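Local coordinates for protein lipopolysaccharide heptosyltransferase 2 (Escherichia coli, PDB 1PSW) that catalyses the transfer of the second heptose from ADP-L-glycero-beta-D-manno-heptose to the inner core of lipopolysaccharide, at residues A[178-183]-A[240-245]; A[197-202]-A[228-233]. All blocks are in the same frame, centred on the assembly; numbering follows the deposited sequence.

Both contacts lie in the C-terminal Rossmann-like domain of this GT-B glycosyltransferase, on the same side of the chain's centre, with their own centres about 15 Å apart. Interaction 1 joins the loop before strand 182-186 to the turn before the edge strand 243-245. Interaction 2 packs the start of helix 199-211 against helix 225-232. Its two segments fall, in sequence, inside the loop closed by interaction 1. The two contacts touch where strand 243-245 runs beside helix 225-232. There N245 ND2 lies 3.1 Å from N229 OD1, a probable hydrogen bond, and L232 packs on C243. GT-B enzymes bind the donor between their two domains; the contacts centre about 22-24 Å from the chain's centre.

Interaction 1. Residues A[178-183]-A[240-245]; sequences SERPMI and QAWCRN
R180 lays its side chain across the indole of W242 in a cation-pi stack. The contact sits at the N-terminal ends of strands in the parallel sheet of the C-terminal Rossmann-like domain. R180 lies in the loop leading into strand 182-186, and W242 is in the type I turn from Q240 to C243 that leads into strand 243-245. Strand 215-218 runs between these two strands. R180 CB stands over the rim of the six-membered ring, 4.2 Å from W242 CZ3. The chain then bends at chi3 (63°), which lets CD and the guanidinium follow the same ring face. CD sits over the six-membered ring, 3.5 Å from its centroid, as a CH-pi contact. NE comes next, 3.6 Å from W242 CE2 on the bond shared by the two rings. CZ lies over the five-membered ring, 3.7 Å from its centroid. The guanidinium and indole planes are only 8° apart. Beyond the stack, NH2 donates a hydrogen bond to the backbone O of Y214, which helps fix the rotation of the group. W242 also packs on I210 of helix 199-211. At the tip, R180 NH1 rests 3.7 Å from W242 NE1, and NH2 lies 3.9 Å from W242 CD1.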
ATOM      1  N   SER A 178     -22.601   4.974 -13.405  1.00 27.71           N
ATOM      2  CA  SER A 178     -22.505   3.533 -13.605  1.00 29.24           C
ATOM      3  C   SER A 178     -22.727   3.216 -15.082  1.00 28.79           C
ATOM      4  O   SER A 178     -22.745   2.052 -15.476  1.00 28.70           O
ATOM      5  CB  SER A 178     -23.560   2.798 -12.774  1.00 31.44           C
ATOM      6  OG  SER A 178     -23.453   3.119 -11.394  1.00 35.01           O
ATOM      7  N   GLU A 179     -22.898   4.254 -15.896  1.00 29.04           N
ATOM      8  CA  GLU A 179     -23.130   4.064 -17.322  1.00 29.35           C
ATOM      9  C   GLU A 179     -21.895   3.593 -18.098  1.00 29.59           C
ATOM     10  O   GLU A 179     -21.992   3.257 -19.278  1.00 28.35           O
ATOM     11  CB  GLU A 179     -23.688   5.354 -17.941  1.00 32.90           C
ATOM     12  CG  GLU A 179     -25.125   5.679 -17.520  1.00 37.11           C
ATOM     13  CD  GLU A 179     -25.653   6.974 -18.126  1.00 40.18           C
ATOM     14  OE1 GLU A 179     -25.615   7.113 -19.367  1.00 40.91           O
ATOM     15  OE2 GLU A 179     -26.112   7.857 -17.364  1.00 41.52           O
ATOM     16  N   ARG A 180     -20.736   3.571 -17.448  1.00 27.57           N
ATOM     17  CA  ARG A 180     -19.519   3.108 -18.108  1.00 27.03           C
ATOM     18  C   ARG A 180     -18.515   2.542 -17.107  1.00 25.79           C
ATOM     19  O   ARG A 180     -18.389   3.045 -15.987  1.00 24.85           O
ATOM     20  CB  ARG A 180     -18.887   4.244 -18.940  1.00 28.70           C
ATOM     21  CG  ARG A 180     -19.514   4.355 -20.334  1.00 32.08           C
ATOM     22  CD  ARG A 180     -19.340   5.713 -21.009  1.00 34.33           C
ATOM     23  NE  ARG A 180     -17.952   6.050 -21.273  1.00 33.16           N
ATOM     24  CZ  ARG A 180     -17.500   6.560 -22.419  1.00 32.61           C
ATOM     25  NH1 ARG A 180     -18.323   6.800 -23.431  1.00 30.64           N
ATOM     26  NH2 ARG A 180     -16.210   6.832 -22.555  1.00 28.78           N
ATOM     27  N   PRO A 181     -17.815   1.457 -17.489  1.00 23.05           N
ATOM     28  CA  PRO A 181     -16.814   0.818 -16.628  1.00 22.72           C
ATOM     29  C   PRO A 181     -15.672   1.784 -16.335  1.00 21.40           C
ATOM     30  O   PRO A 181     -15.352   2.642 -17.159  1.00 21.28           O
ATOM     31  CB  PRO A 181     -16.377  -0.400 -17.445  1.00 22.03           C
ATOM     32  CG  PRO A 181     -16.603   0.036 -18.863  1.00 23.87           C
ATOM     33  CD  PRO A 181     -17.940   0.732 -18.766  1.00 24.64           C
HETATM   34  N   MSE A 182     -15.052   1.634 -15.171  1.00 19.72           N
HETATM   35  CA  MSE A 182     -13.988   2.530 -14.767  1.00 20.70           C
HETATM   36  C   MSE A 182     -12.581   1.964 -14.767  1.00 18.33           C
HETATM   37  O   MSE A 182     -12.344   0.804 -14.421  1.00 17.04           O
HETATM   38  CB  MSE A 182     -14.259   3.062 -13.360  1.00 22.15           C
HETATM   39  CG  MSE A 182     -15.705   3.418 -13.101  1.00 33.84           C
HETATM   40 SE   MSE A 182     -15.980   4.030 -11.286  1.00 50.99          SE
HETATM   41  CE  MSE A 182     -15.592   2.425 -10.344  1.00 41.24           C
ATOM     42  N   ILE A 183     -11.643   2.820 -15.141  1.00 16.73           N
ATOM     43  CA  ILE A 183     -10.233   2.476 -15.125  1.00 16.04           C
ATOM     44  C   ILE A 183      -9.677   3.486 -14.125  1.00 16.95           C
ATOM     45  O   ILE A 183     -10.010   4.671 -14.182  1.00 17.96           O
ATOM     46  CB  ILE A 183      -9.574   2.694 -16.495  1.00 17.33           C
ATOM     47  CG1 ILE A 183     -10.200   1.742 -17.533  1.00 17.67           C
ATOM     48  CG2 ILE A 183      -8.069   2.477 -16.375  1.00 17.46           C
ATOM     49  CD1 ILE A 183      -9.892   0.270 -17.293  1.00 19.97           C
ATOM     50  N   GLN A 240     -13.355  15.263 -20.630  1.00 30.62           N
ATOM     51  CA  GLN A 240     -13.328  15.634 -19.217  1.00 31.97           C
ATOM     52  C   GLN A 240     -14.569  15.153 -18.472  1.00 31.16           C
ATOM     53  O   GLN A 240     -14.546  14.985 -17.250  1.00 31.44           O
ATOM     54  CB  GLN A 240     -13.196  17.147 -19.064  1.00 32.22           C
ATOM     55  CG  GLN A 240     -11.831  17.686 -19.458  1.00 34.49           C
ATOM     56  CD  GLN A 240     -11.673  19.159 -19.138  1.00 36.61           C
ATOM     57  OE1 GLN A 240     -10.610  19.744 -19.339  1.00 39.41           O
ATOM     58  NE2 GLN A 240     -12.739  19.769 -18.637  1.00 39.98           N
ATOM     59  N   ALA A 241     -15.652  14.939 -19.209  1.00 30.48           N
ATOM     60  CA  ALA A 241     -16.900  14.471 -18.614  1.00 31.29           C
ATOM     61  C   ALA A 241     -16.767  13.019 -18.169  1.00 30.91           C
ATOM     62  O   ALA A 241     -17.594  12.510 -17.408  1.00 31.14           O
ATOM     63  CB  ALA A 241     -18.036  14.599 -19.621  1.00 30.91           C
ATOM     64  N   TRP A 242     -15.721  12.358 -18.655  1.00 28.74           N
ATOM     65  CA  TRP A 242     -15.470  10.961 -18.324  1.00 26.35           C
ATOM     66  C   TRP A 242     -14.155  10.750 -17.579  1.00 25.09           C
ATOM     67  O   TRP A 242     -13.594   9.654 -17.590  1.00 23.69           O
ATOM     68  CB  TRP A 242     -15.480  10.114 -19.597  1.00 26.58           C
ATOM     69  CG  TRP A 242     -16.833  10.007 -20.230  1.00 28.95           C
ATOM     70  CD1 TRP A 242     -17.193  10.417 -21.486  1.00 28.60           C
ATOM     71  CD2 TRP A 242     -17.999   9.402 -19.658  1.00 29.04           C
ATOM     72  NE1 TRP A 242     -18.508  10.097 -21.732  1.00 30.81           N
ATOM     73  CE2 TRP A 242     -19.027   9.473 -20.627  1.00 29.43           C
ATOM     74  CE3 TRP A 242     -18.275   8.800 -18.421  1.00 28.37           C
ATOM     75  CZ2 TRP A 242     -20.308   8.969 -20.398  1.00 29.55           C
ATOM     76  CZ3 TRP A 242     -19.553   8.295 -18.193  1.00 29.40           C
ATOM     77  CH2 TRP A 242     -20.552   8.384 -19.180  1.00 29.51           C
ATOM     78  N   CYS A 243     -13.665  11.804 -16.937  1.00 23.82           N
ATOM     79  CA  CYS A 243     -12.431  11.723 -16.164  1.00 25.23           C
ATOM     80  C   CYS A 243     -12.614  12.512 -14.869  1.00 26.28           C
ATOM     81  O   CYS A 243     -12.788  13.727 -14.892  1.00 26.79           O
ATOM     82  CB  CYS A 243     -11.238  12.278 -16.955  1.00 24.91           C
ATOM     83  SG  CYS A 243      -9.656  12.098 -16.068  1.00 29.67           S
ATOM     84  N   ARG A 244     -12.579  11.809 -13.740  1.00 24.19           N
ATOM     85  CA  ARG A 244     -12.760  12.434 -12.435  1.00 23.73           C
ATOM     86  C   ARG A 244     -11.492  12.432 -11.589  1.00 23.32           C
ATOM     87  O   ARG A 244     -10.841  11.398 -11.423  1.00 22.35           O
ATOM     88  CB  ARG A 244     -13.884  11.721 -11.679  1.00 25.95           C
ATOM     89  CG  ARG A 244     -14.208  12.308 -10.316  1.00 28.63           C
ATOM     90  CD  ARG A 244     -15.663  12.751 -10.236  1.00 32.79           C
ATOM     91  NE  ARG A 244     -16.091  13.007  -8.861  1.00 34.83           N
ATOM     92  CZ  ARG A 244     -15.678  14.030  -8.119  1.00 36.57           C
ATOM     93  NH1 ARG A 244     -14.820  14.912  -8.619  1.00 37.22           N
ATOM     94  NH2 ARG A 244     -16.117  14.169  -6.873  1.00 36.42           N
ATOM     95  N   ASN A 245     -11.154  13.601 -11.058  1.00 21.98           N
ATOM     96  CA  ASN A 245      -9.978  13.752 -10.212  1.00 21.42           C
ATOM     97  C   ASN A 245     -10.379  13.609  -8.742  1.00 21.10           C
ATOM     98  O   ASN A 245     -10.944  14.531  -8.156  1.00 21.84           O
ATOM     99  CB  ASN A 245      -9.331  15.125 -10.458  1.00 21.77           C
ATOM    100  CG  ASN A 245      -8.079  15.349  -9.622  1.00 23.08           C
ATOM    101  OD1 ASN A 245      -7.556  14.426  -8.996  1.00 21.26           O
ATOM    102  ND2 ASN A 245      -7.588  16.587  -9.617  1.00 23.48           N
TER

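Interaction 2. Residues A[197-202]-A[228-233]; sequences WPHYHY and GNEILA
H199 and E230 stack their flat groups where two helices meet in the C-terminal Rossmann-like domain. Helix 199-211 follows strand 182-186, and helix 225-232 follows strand 215-218. The first turn of helix 199-211 meets the last turn of helix 225-232, with the CA atoms of H199 and I231 5.6 Å apart. P198 is the N-cap of helix 199-211, and its O accepts the backbone N-H of Y202. H199 comes first after the cap. Its CG lies between the backbone N and the carbonyl carbon (chi1 60°), which turns the imidazole toward E230. The E230 carboxylate covers one ring face, with the planes 6° apart. CD2 of H199 is 3.3 Å from E230 CD, and OE1 of E230 is 3.4 Å from H199 CG. This is face-to-face stacking rather than a salt bridge. The ring's ND1 is instead hydrogen-bonded to the hydroxyl of Y323. Y200 follows, and its CD2 lies against the opposite face of the H199 ring. I231 packs beside the first turn, its CG1 3.7 Å from H199 O and 4.1 Å from H199 CB. Y202 is one turn on. Its ring packs on W197 and meets F185, while its CB touches I231 CD1 at 3.9 Å.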
ATOM      1  N   TRP A 197       5.112   8.405 -14.079  1.00 17.57           N
ATOM      2  CA  TRP A 197       4.927   8.360 -15.521  1.00 17.63           C
ATOM      3  C   TRP A 197       4.431   9.783 -15.777  1.00 16.14           C
ATOM      4  O   TRP A 197       3.659  10.319 -14.982  1.00 16.99           O
ATOM      5  CB  TRP A 197       3.853   7.349 -15.880  1.00 15.50           C
ATOM      6  CG  TRP A 197       3.842   6.952 -17.310  1.00 14.35           C
ATOM      7  CD1 TRP A 197       4.918   6.689 -18.102  1.00 14.35           C
ATOM      8  CD2 TRP A 197       2.681   6.670 -18.099  1.00 14.24           C
ATOM      9  NE1 TRP A 197       4.500   6.239 -19.341  1.00 14.57           N
ATOM     10  CE2 TRP A 197       3.134   6.210 -19.357  1.00 15.42           C
ATOM     11  CE3 TRP A 197       1.300   6.727 -17.849  1.00 14.78           C
ATOM     12  CZ2 TRP A 197       2.254   5.848 -20.377  1.00 14.76           C
ATOM     13  CZ3 TRP A 197       0.422   6.357 -18.867  1.00 12.64           C
ATOM     14  CH2 TRP A 197       0.907   5.911 -20.110  1.00 15.48           C
ATOM     15  N   PRO A 198       4.873  10.423 -16.873  1.00 16.65           N
ATOM     16  CA  PRO A 198       4.461  11.798 -17.200  1.00 15.23           C
ATOM     17  C   PRO A 198       2.960  12.086 -17.218  1.00 16.08           C
ATOM     18  O   PRO A 198       2.162  11.295 -17.727  1.00 15.93           O
ATOM     19  CB  PRO A 198       5.090  12.025 -18.568  1.00 15.83           C
ATOM     20  CG  PRO A 198       6.345  11.214 -18.491  1.00 16.95           C
ATOM     21  CD  PRO A 198       5.870   9.930 -17.840  1.00 16.74           C
ATOM     22  N   HIS A 199       2.590  13.237 -16.666  1.00 15.72           N
ATOM     23  CA  HIS A 199       1.199  13.655 -16.637  1.00 17.20           C
ATOM     24  C   HIS A 199       0.581  13.630 -18.037  1.00 18.31           C
ATOM     25  O   HIS A 199      -0.590  13.278 -18.199  1.00 17.93           O
ATOM     26  CB  HIS A 199       1.063  15.072 -16.049  1.00 17.93           C
ATOM     27  CG  HIS A 199       1.806  16.130 -16.809  1.00 19.09           C
ATOM     28  ND1 HIS A 199       3.156  16.359 -16.647  1.00 20.22           N
ATOM     29  CD2 HIS A 199       1.388  17.017 -17.746  1.00 18.94           C
ATOM     30  CE1 HIS A 199       3.538  17.337 -17.448  1.00 20.50           C
ATOM     31  NE2 HIS A 199       2.483  17.754 -18.127  1.00 20.59           N
ATOM     32  N   TYR A 200       1.349  14.005 -19.057  1.00 18.79           N
ATOM     33  CA  TYR A 200       0.799  14.006 -20.410  1.00 18.62           C
ATOM     34  C   TYR A 200       0.614  12.604 -20.967  1.00 18.41           C
ATOM     35  O   TYR A 200      -0.228  12.388 -21.839  1.00 18.06           O
ATOM     36  CB  TYR A 200       1.665  14.852 -21.347  1.00 17.88           C
ATOM     37  CG  TYR A 200       3.149  14.624 -21.218  1.00 16.93           C
ATOM     38  CD1 TYR A 200       3.792  13.632 -21.953  1.00 17.82           C
ATOM     39  CD2 TYR A 200       3.915  15.423 -20.376  1.00 18.26           C
ATOM     40  CE1 TYR A 200       5.165  13.444 -21.857  1.00 16.17           C
ATOM     41  CE2 TYR A 200       5.275  15.250 -20.268  1.00 18.97           C
ATOM     42  CZ  TYR A 200       5.897  14.261 -21.011  1.00 18.80           C
ATOM     43  OH  TYR A 200       7.251  14.109 -20.899  1.00 19.34           O
ATOM     44  N   HIS A 201       1.402  11.645 -20.488  1.00 17.82           N
ATOM     45  CA  HIS A 201       1.216  10.275 -20.951  1.00 17.85           C
ATOM     46  C   HIS A 201      -0.086   9.753 -20.342  1.00 17.81           C
ATOM     47  O   HIS A 201      -0.862   9.078 -21.021  1.00 18.21           O
ATOM     48  CB  HIS A 201       2.389   9.377 -20.555  1.00 18.53           C
ATOM     49  CG  HIS A 201       3.575   9.495 -21.469  1.00 20.57           C
ATOM     50  ND1 HIS A 201       3.509  10.124 -22.691  1.00 21.90           N
ATOM     51  CD2 HIS A 201       4.851   9.066 -21.330  1.00 19.89           C
ATOM     52  CE1 HIS A 201       4.700  10.081 -23.271  1.00 22.28           C
ATOM     53  NE2 HIS A 201       5.528   9.446 -22.468  1.00 21.64           N
ATOM     54  N   TYR A 202      -0.341  10.064 -19.071  1.00 17.14           N
ATOM     55  CA  TYR A 202      -1.589   9.623 -18.448  1.00 17.79           C
ATOM     56  C   TYR A 202      -2.773  10.248 -19.189  1.00 19.24           C
ATOM     57  O   TYR A 202      -3.807   9.604 -19.364  1.00 19.57           O
ATOM     58  CB  TYR A 202      -1.646  10.011 -16.957  1.00 17.58           C
ATOM     59  CG  TYR A 202      -1.023   8.987 -16.016  1.00 16.98           C
ATOM     60  CD1 TYR A 202      -1.612   7.724 -15.834  1.00 17.65           C
ATOM     61  CD2 TYR A 202       0.158   9.268 -15.321  1.00 16.59           C
ATOM     62  CE1 TYR A 202      -1.038   6.765 -14.981  1.00 14.20           C
ATOM     63  CE2 TYR A 202       0.740   8.317 -14.469  1.00 13.25           C
ATOM     64  CZ  TYR A 202       0.142   7.076 -14.305  1.00 14.54           C
ATOM     65  OH  TYR A 202       0.719   6.134 -13.478  1.00 15.19           O
ATOM     66  N   GLY A 228      -3.497  15.730 -10.831  1.00 22.03           N
ATOM     67  CA  GLY A 228      -4.738  15.274 -11.424  1.00 21.99           C
ATOM     68  C   GLY A 228      -5.357  16.337 -12.311  1.00 22.96           C
ATOM     69  O   GLY A 228      -5.913  16.030 -13.363  1.00 20.95           O
ATOM     70  N   ASN A 229      -5.273  17.592 -11.878  1.00 23.13           N
ATOM     71  CA  ASN A 229      -5.826  18.696 -12.653  1.00 24.53           C
ATOM     72  C   ASN A 229      -5.035  18.945 -13.936  1.00 23.89           C
ATOM     73  O   ASN A 229      -5.616  19.305 -14.953  1.00 24.59           O
ATOM     74  CB  ASN A 229      -5.860  19.982 -11.817  1.00 27.13           C
ATOM     75  CG  ASN A 229      -7.089  20.074 -10.921  1.00 29.98           C
ATOM     76  OD1 ASN A 229      -8.052  19.317 -11.075  1.00 31.31           O
ATOM     77  ND2 ASN A 229      -7.068  21.021  -9.989  1.00 30.54           N
ATOM     78  N   GLU A 230      -3.718  18.754 -13.892  1.00 22.42           N
ATOM     79  CA  GLU A 230      -2.891  18.965 -15.074  1.00 22.24           C
ATOM     80  C   GLU A 230      -3.230  17.904 -16.119  1.00 23.33           C
ATOM     81  O   GLU A 230      -3.149  18.153 -17.318  1.00 23.03           O
ATOM     82  CB  GLU A 230      -1.395  18.921 -14.707  1.00 24.02           C
ATOM     83  CG  GLU A 230      -0.449  19.211 -15.886  1.00 26.32           C
ATOM     84  CD  GLU A 230       1.006  19.440 -15.476  1.00 28.27           C
ATOM     85  OE1 GLU A 230       1.534  18.672 -14.635  1.00 24.78           O
ATOM     86  OE2 GLU A 230       1.645  20.376 -16.017  1.00 29.75           O
ATOM     87  N   ILE A 231      -3.621  16.719 -15.658  1.00 23.05           N
ATOM     88  CA  ILE A 231      -4.005  15.632 -16.553  1.00 23.60           C
ATOM     89  C   ILE A 231      -5.337  15.985 -17.217  1.00 24.72           C
ATOM     90  O   ILE A 231      -5.490  15.872 -18.439  1.00 25.75           O
ATOM     91  CB  ILE A 231      -4.141  14.292 -15.775  1.00 23.00           C
ATOM     92  CG1 ILE A 231      -2.763  13.852 -15.273  1.00 23.69           C
ATOM     93  CG2 ILE A 231      -4.763  13.221 -16.659  1.00 22.77           C
ATOM     94  CD1 ILE A 231      -2.781  12.655 -14.329  1.00 21.42           C
ATOM     95  N   LEU A 232      -6.300  16.422 -16.412  1.00 25.79           N
ATOM     96  CA  LEU A 232      -7.623  16.806 -16.918  1.00 28.45           C
ATOM     97  C   LEU A 232      -7.564  17.969 -17.903  1.00 28.87           C
ATOM     98  O   LEU A 232      -8.329  18.016 -18.864  1.00 28.47           O
ATOM     99  CB  LEU A 232      -8.534  17.204 -15.756  1.00 31.06           C
ATOM    100  CG  LEU A 232      -9.539  16.185 -15.242  1.00 33.31           C
ATOM    101  CD1 LEU A 232     -10.149  16.722 -13.968  1.00 35.56           C
ATOM    102  CD2 LEU A 232     -10.621  15.921 -16.288  1.00 33.34           C
ATOM    103  N   ALA A 233      -6.667  18.912 -17.641  1.00 30.61           N
ATOM    104  CA  ALA A 233      -6.518  20.085 -18.492  1.00 32.21           C
ATOM    105  C   ALA A 233      -6.046  19.729 -19.901  1.00 32.67           C
ATOM    106  O   ALA A 233      -6.074  20.570 -20.799  1.00 34.60           O
ATOM    107  CB  ALA A 233      -5.549  21.069 -17.852  1.00 30.52           C
TER